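Local coordinates for trehalose-6-phosphate phosphatase (Candida albicans, PDB 5DXF), which belongs to glycosyltransferase family 20 and has the two-domain GT-B architecture, two Rossmann-like halves facing each other across a cleft, at residues A[389-394]-A[406-411]; A[230-235]-A[246-251]. One frame throughout, in Å; residues are numbered along the deposited sequence.

The two contacts come in series along the chain: contact 2 closes at residue 251, well before contact 1 opens at 389. Their centres lie about 36 Å apart and their nearest atoms about 21 Å, so they do not touch. Contact 2 belongs to the half built on the nine-strand mixed sheet, where the loop after strand 223-227 meets helix 244-251. Contact 1 sits in the other half, where helix 381-398 packs on strand 406-409 of a parallel sheet. Each contact therefore helps build the core of one of the two Rossmann-like halves of the GT-B fold. Through side-chain packing and a weak hydrogen bond, the loop of contact 2 also meets Arg434 of the other half.

Contact 1: A[389-394]-A[406-411]; sequences EIISRI and VLHYQM
Ile391 spans two side chains of the strand, its branched base against Val406 and its far end against His408. All three point across the gap between helix 389-394 and strand 406-409, whose axes come within 9.0 Å and run roughly antiparallel at 145°. Ile391 crosses both partners at about a right angle. Its methyl CG2 rests 3.8 Å from Val406 CG1, and Val406 CG1 also meets the CG1 of Ile391, so one valine methyl faces both branches of the isoleucine. The long branch is extended (chi2 179°), which carries CD1 out to the imidazole, where it lies 3.7 Å from His408 CG, near ND1 and CB, and approaches the ring obliquely.

The second valine methyl serves the next turn of the helix: Val406 CG2 sits 4.0 Å from Ile394 CG2, again with the side chains crossed. On the histidine, CG lies nearly opposite the backbone N (chi1 -168°), and Gln410 CG stands 3.5 Å above one face of the ring, toward its rim. The NE2 end is hydrogen-bonded to Ser373 OG on the neighbouring strand 367-374, which helps fix how the ring is turned.

This is the helix-to-strand packing of a classical beta-alpha-beta unit, formed by strand 367-374, helix 381-398 and strand 406-409. Leu350, Phe353 and Leu357 of helix 346-359 add apolar side chains to the same layer, and Asn395 OD1 accepts a hydrogen bond from Val406 N where the chain enters the strand. The joint thus rests on van der Waals packing of branched aliphatic side chains, and to the imidazole the helix offers only a methyl; NE2, the far nitrogen of the ring, is bonded within the sheet instead, to Ser373.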
# COMPACT_ATOMS: atom_id res chain seq x y z
N GLU A 389 -23.42 -9.42 -1.82
CA GLU A 389 -24.48 -9.95 -2.66
C GLU A 389 -23.95 -11.02 -3.62
O GLU A 389 -24.55 -12.09 -3.77
CB GLU A 389 -25.16 -8.82 -3.44
CG GLU A 389 -26.21 -9.28 -4.45
CD GLU A 389 -26.99 -8.13 -5.06
OE1 GLU A 389 -27.66 -8.34 -6.09
OE2 GLU A 389 -26.95 -7.02 -4.49
N ILE A 390 -22.81 -10.72 -4.24
CA ILE A 390 -22.19 -11.67 -5.16
C ILE A 390 -21.76 -12.94 -4.43
O ILE A 390 -21.96 -14.05 -4.93
CB ILE A 390 -20.97 -11.04 -5.88
CG1 ILE A 390 -21.36 -9.73 -6.55
CG2 ILE A 390 -20.40 -12.01 -6.90
CD1 ILE A 390 -20.18 -8.88 -6.97
N ILE A 391 -21.18 -12.78 -3.24
CA ILE A 391 -20.78 -13.93 -2.44
C ILE A 391 -21.98 -14.80 -2.10
O ILE A 391 -21.94 -16.03 -2.28
CB ILE A 391 -20.08 -13.50 -1.13
CG1 ILE A 391 -18.73 -12.85 -1.43
CG2 ILE A 391 -19.87 -14.70 -0.22
CD1 ILE A 391 -17.99 -12.37 -0.20
N SER A 392 -23.05 -14.17 -1.63
CA SER A 392 -24.28 -14.88 -1.32
C SER A 392 -24.82 -15.62 -2.54
O SER A 392 -25.30 -16.74 -2.42
CB SER A 392 -25.35 -13.91 -0.79
OG SER A 392 -25.00 -13.42 0.49
N ARG A 393 -24.71 -14.99 -3.71
CA ARG A 393 -25.19 -15.60 -4.95
C ARG A 393 -24.38 -16.84 -5.33
O ARG A 393 -24.95 -17.89 -5.65
CB ARG A 393 -25.15 -14.59 -6.10
CG ARG A 393 -26.10 -14.90 -7.24
CD ARG A 393 -25.66 -14.20 -8.52
NE ARG A 393 -25.22 -12.83 -8.27
CZ ARG A 393 -24.30 -12.19 -8.98
NH1 ARG A 393 -23.70 -12.79 -10.00
NH2 ARG A 393 -23.97 -10.94 -8.67
N ILE A 394 -23.06 -16.71 -5.28
CA ILE A 394 -22.16 -17.81 -5.61
C ILE A 394 -22.34 -18.99 -4.65
O ILE A 394 -22.43 -20.14 -5.07
CB ILE A 394 -20.68 -17.37 -5.58
CG1 ILE A 394 -20.43 -16.27 -6.62
CG2 ILE A 394 -19.75 -18.54 -5.83
CD1 ILE A 394 -19.01 -15.77 -6.64
N VAL A 406 -17.09 -19.64 -1.53
CA VAL A 406 -16.46 -18.41 -1.06
C VAL A 406 -16.49 -18.26 0.45
O VAL A 406 -17.56 -18.30 1.07
CB VAL A 406 -17.12 -17.16 -1.68
CG1 VAL A 406 -16.41 -15.90 -1.19
CG2 VAL A 406 -17.08 -17.24 -3.20
N LEU A 407 -15.32 -18.10 1.05
CA LEU A 407 -15.22 -17.83 2.48
C LEU A 407 -14.75 -16.39 2.68
O LEU A 407 -13.69 -16.00 2.20
CB LEU A 407 -14.26 -18.81 3.16
CG LEU A 407 -14.77 -20.26 3.21
CD1 LEU A 407 -13.69 -21.23 3.65
CD2 LEU A 407 -15.99 -20.36 4.12
N HIS A 408 -15.56 -15.61 3.39
CA HIS A 408 -15.27 -14.19 3.60
C HIS A 408 -15.05 -13.86 5.07
O HIS A 408 -15.98 -13.92 5.88
CB HIS A 408 -16.41 -13.34 3.04
CG HIS A 408 -16.08 -11.88 2.95
ND1 HIS A 408 -17.03 -10.92 2.65
CD2 HIS A 408 -14.91 -11.22 3.11
CE1 HIS A 408 -16.45 -9.73 2.63
NE2 HIS A 408 -15.17 -9.88 2.91
N TYR A 409 -13.81 -13.51 5.40
CA TYR A 409 -13.46 -13.12 6.76
C TYR A 409 -13.20 -11.62 6.82
O TYR A 409 -12.31 -11.12 6.15
CB TYR A 409 -12.24 -13.89 7.25
CG TYR A 409 -12.38 -15.39 7.17
CD1 TYR A 409 -13.01 -16.11 8.18
CD2 TYR A 409 -11.88 -16.10 6.09
CE1 TYR A 409 -13.14 -17.48 8.11
CE2 TYR A 409 -12.00 -17.47 6.01
CZ TYR A 409 -12.64 -18.16 7.02
OH TYR A 409 -12.76 -19.52 6.94
N GLN A 410 -13.99 -10.91 7.62
CA GLN A 410 -13.83 -9.47 7.78
C GLN A 410 -13.18 -9.14 9.12
O GLN A 410 -12.93 -7.98 9.43
CB GLN A 410 -15.18 -8.76 7.65
CG GLN A 410 -15.74 -8.79 6.23
CD GLN A 410 -17.18 -8.33 6.15
OE1 GLN A 410 -18.08 -9.13 5.90
NE2 GLN A 410 -17.41 -7.03 6.33
N MET A 411 -12.93 -10.16 9.92
CA MET A 411 -12.19 -9.98 11.16
C MET A 411 -10.70 -9.84 10.90
O MET A 411 -10.22 -10.24 9.86
CB MET A 411 -12.46 -11.14 12.12
CG MET A 411 -11.60 -12.36 11.89
SD MET A 411 -12.36 -13.51 10.76
CE MET A 411 -14.06 -13.48 11.29

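Contact 2: A[230-235]-A[246-251]; sequences VPFPSS and QLLDGM
The methyl end of Met251 meets the rim of the Phe232 ring, and this is the close part of the contact. Met251 CE lies at the ring edge near its plane, 3.4 Å from Phe232 CE1 and 3.5 Å from Phe232 CZ. The two side chains come from opposite directions, one from the loop and one from the last turn of helix 244-251. A bend at the end of the methionine (chi3 -100°) brings CE to that edge, with the sulfur beside it: SD is 4.8 Å from the centroid of the Phe232 ring and 71° off its normal, an oblique Met-aromatic contact.

Packing is looser at the other helix residue. Leu248 sends only CD1 toward the phenylalanine, 4.2 Å from Phe232 CZ and oblique to the ring. On the side of the helix remote from the loop, Gln246 and Asp249 are partly exposed to solvent.

On the loop side, Pro233 CD stands 3.5 Å above one face of the Phe232 ring, toward the rim. Around this core the fold adds more rings: Phe268 meets Phe232 edge-to-face, and Phe160 and Phe238 also touch it. Phe232 thus plugs the loop following strand 223-227 into an aromatic cluster shared with helices 147-160, 235-238 and 262-274. Between loop and helix the contact is apolar and probably mainly dispersive, with methyl, thioether and ring as partners, while Phe232 O, through weak hydrogen bonds to His267 and Arg434, and the N of Ser234 tie the loop's backbone to other parts of the fold.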
# COMPACT_ATOMS: atom_id res chain seq x y z
N VAL A 230 0.54 6.06 -3.01
CA VAL A 230 -0.67 5.95 -3.81
C VAL A 230 -0.42 6.39 -5.25
O VAL A 230 0.58 7.05 -5.53
CB VAL A 230 -1.82 6.79 -3.19
CG1 VAL A 230 -2.32 6.13 -1.93
CG2 VAL A 230 -1.34 8.22 -2.91
N PRO A 231 -1.36 6.12 -6.15
CA PRO A 231 -1.23 6.54 -7.54
C PRO A 231 -1.34 8.04 -7.71
O PRO A 231 -1.89 8.71 -6.86
CB PRO A 231 -2.42 5.87 -8.20
CG PRO A 231 -2.68 4.68 -7.37
CD PRO A 231 -2.37 5.08 -5.97
N PHE A 232 -0.80 8.57 -8.79
CA PHE A 232 -1.01 9.97 -9.13
C PHE A 232 -1.90 10.08 -10.35
O PHE A 232 -1.69 9.40 -11.35
CB PHE A 232 0.29 10.73 -9.35
CG PHE A 232 0.17 12.19 -9.05
CD1 PHE A 232 0.36 12.67 -7.78
CD2 PHE A 232 -0.16 13.08 -10.05
CE1 PHE A 232 0.24 14.00 -7.50
CE2 PHE A 232 -0.29 14.43 -9.78
CZ PHE A 232 -0.09 14.89 -8.51
N PRO A 233 -2.96 10.99 -10.21
CA PRO A 233 -3.87 11.01 -11.37
C PRO A 233 -3.43 11.87 -12.54
O PRO A 233 -2.66 12.79 -12.36
CB PRO A 233 -5.15 11.56 -10.78
CG PRO A 233 -4.68 12.62 -9.88
CD PRO A 233 -3.47 12.07 -9.22
N SER A 234 -4.00 11.61 -13.71
CA SER A 234 -3.76 12.36 -14.93
C SER A 234 -4.27 13.76 -14.73
O SER A 234 -5.07 14.01 -13.85
CB SER A 234 -4.55 11.75 -16.07
OG SER A 234 -3.75 11.53 -17.20
N SER A 235 -3.76 14.69 -15.52
CA SER A 235 -4.09 16.09 -15.36
C SER A 235 -5.60 16.30 -15.43
O SER A 235 -6.14 17.17 -14.79
CB SER A 235 -3.37 16.95 -16.40
OG SER A 235 -3.44 16.37 -17.69
N GLN A 246 -2.19 24.65 -5.02
CA GLN A 246 -1.52 24.54 -3.74
C GLN A 246 -0.97 23.14 -3.48
O GLN A 246 0.11 23.01 -2.94
CB GLN A 246 -2.37 25.05 -2.57
CG GLN A 246 -3.85 25.15 -2.84
CD GLN A 246 -4.19 26.14 -3.91
OE1 GLN A 246 -3.82 25.95 -5.06
NE2 GLN A 246 -4.89 27.20 -3.54
N LEU A 247 -1.69 22.09 -3.87
CA LEU A 247 -1.17 20.75 -3.69
C LEU A 247 0.06 20.46 -4.55
O LEU A 247 1.06 19.98 -4.06
CB LEU A 247 -2.26 19.73 -4.02
CG LEU A 247 -3.55 19.86 -3.24
CD1 LEU A 247 -4.74 19.45 -4.08
CD2 LEU A 247 -3.47 19.01 -1.99
N LEU A 248 -0.02 20.82 -5.82
CA LEU A 248 1.13 20.74 -6.72
C LEU A 248 2.34 21.56 -6.23
O LEU A 248 3.48 21.06 -6.17
CB LEU A 248 0.71 21.22 -8.10
CG LEU A 248 1.17 20.38 -9.29
CD1 LEU A 248 0.75 18.94 -9.11
CD2 LEU A 248 0.57 20.95 -10.56
N ASP A 249 2.07 22.83 -5.93
CA ASP A 249 3.02 23.72 -5.26
C ASP A 249 3.67 22.93 -4.14
O ASP A 249 4.82 22.54 -4.26
CB ASP A 249 2.31 24.96 -4.71
CG ASP A 249 3.26 25.94 -4.04
OD1 ASP A 249 4.12 26.52 -4.74
OD2 ASP A 249 3.11 26.14 -2.82
N GLY A 250 2.88 22.68 -3.09
CA GLY A 250 3.26 21.88 -1.94
C GLY A 250 4.24 20.76 -2.25
O GLY A 250 5.30 20.66 -1.63
N MET A 251 3.90 19.95 -3.24
CA MET A 251 4.75 18.82 -3.61
C MET A 251 6.08 19.28 -4.21
O MET A 251 7.10 18.60 -4.03
CB MET A 251 4.03 17.90 -4.60
CG MET A 251 2.87 17.14 -3.99
SD MET A 251 2.12 15.96 -5.14
CE MET A 251 0.69 16.89 -5.70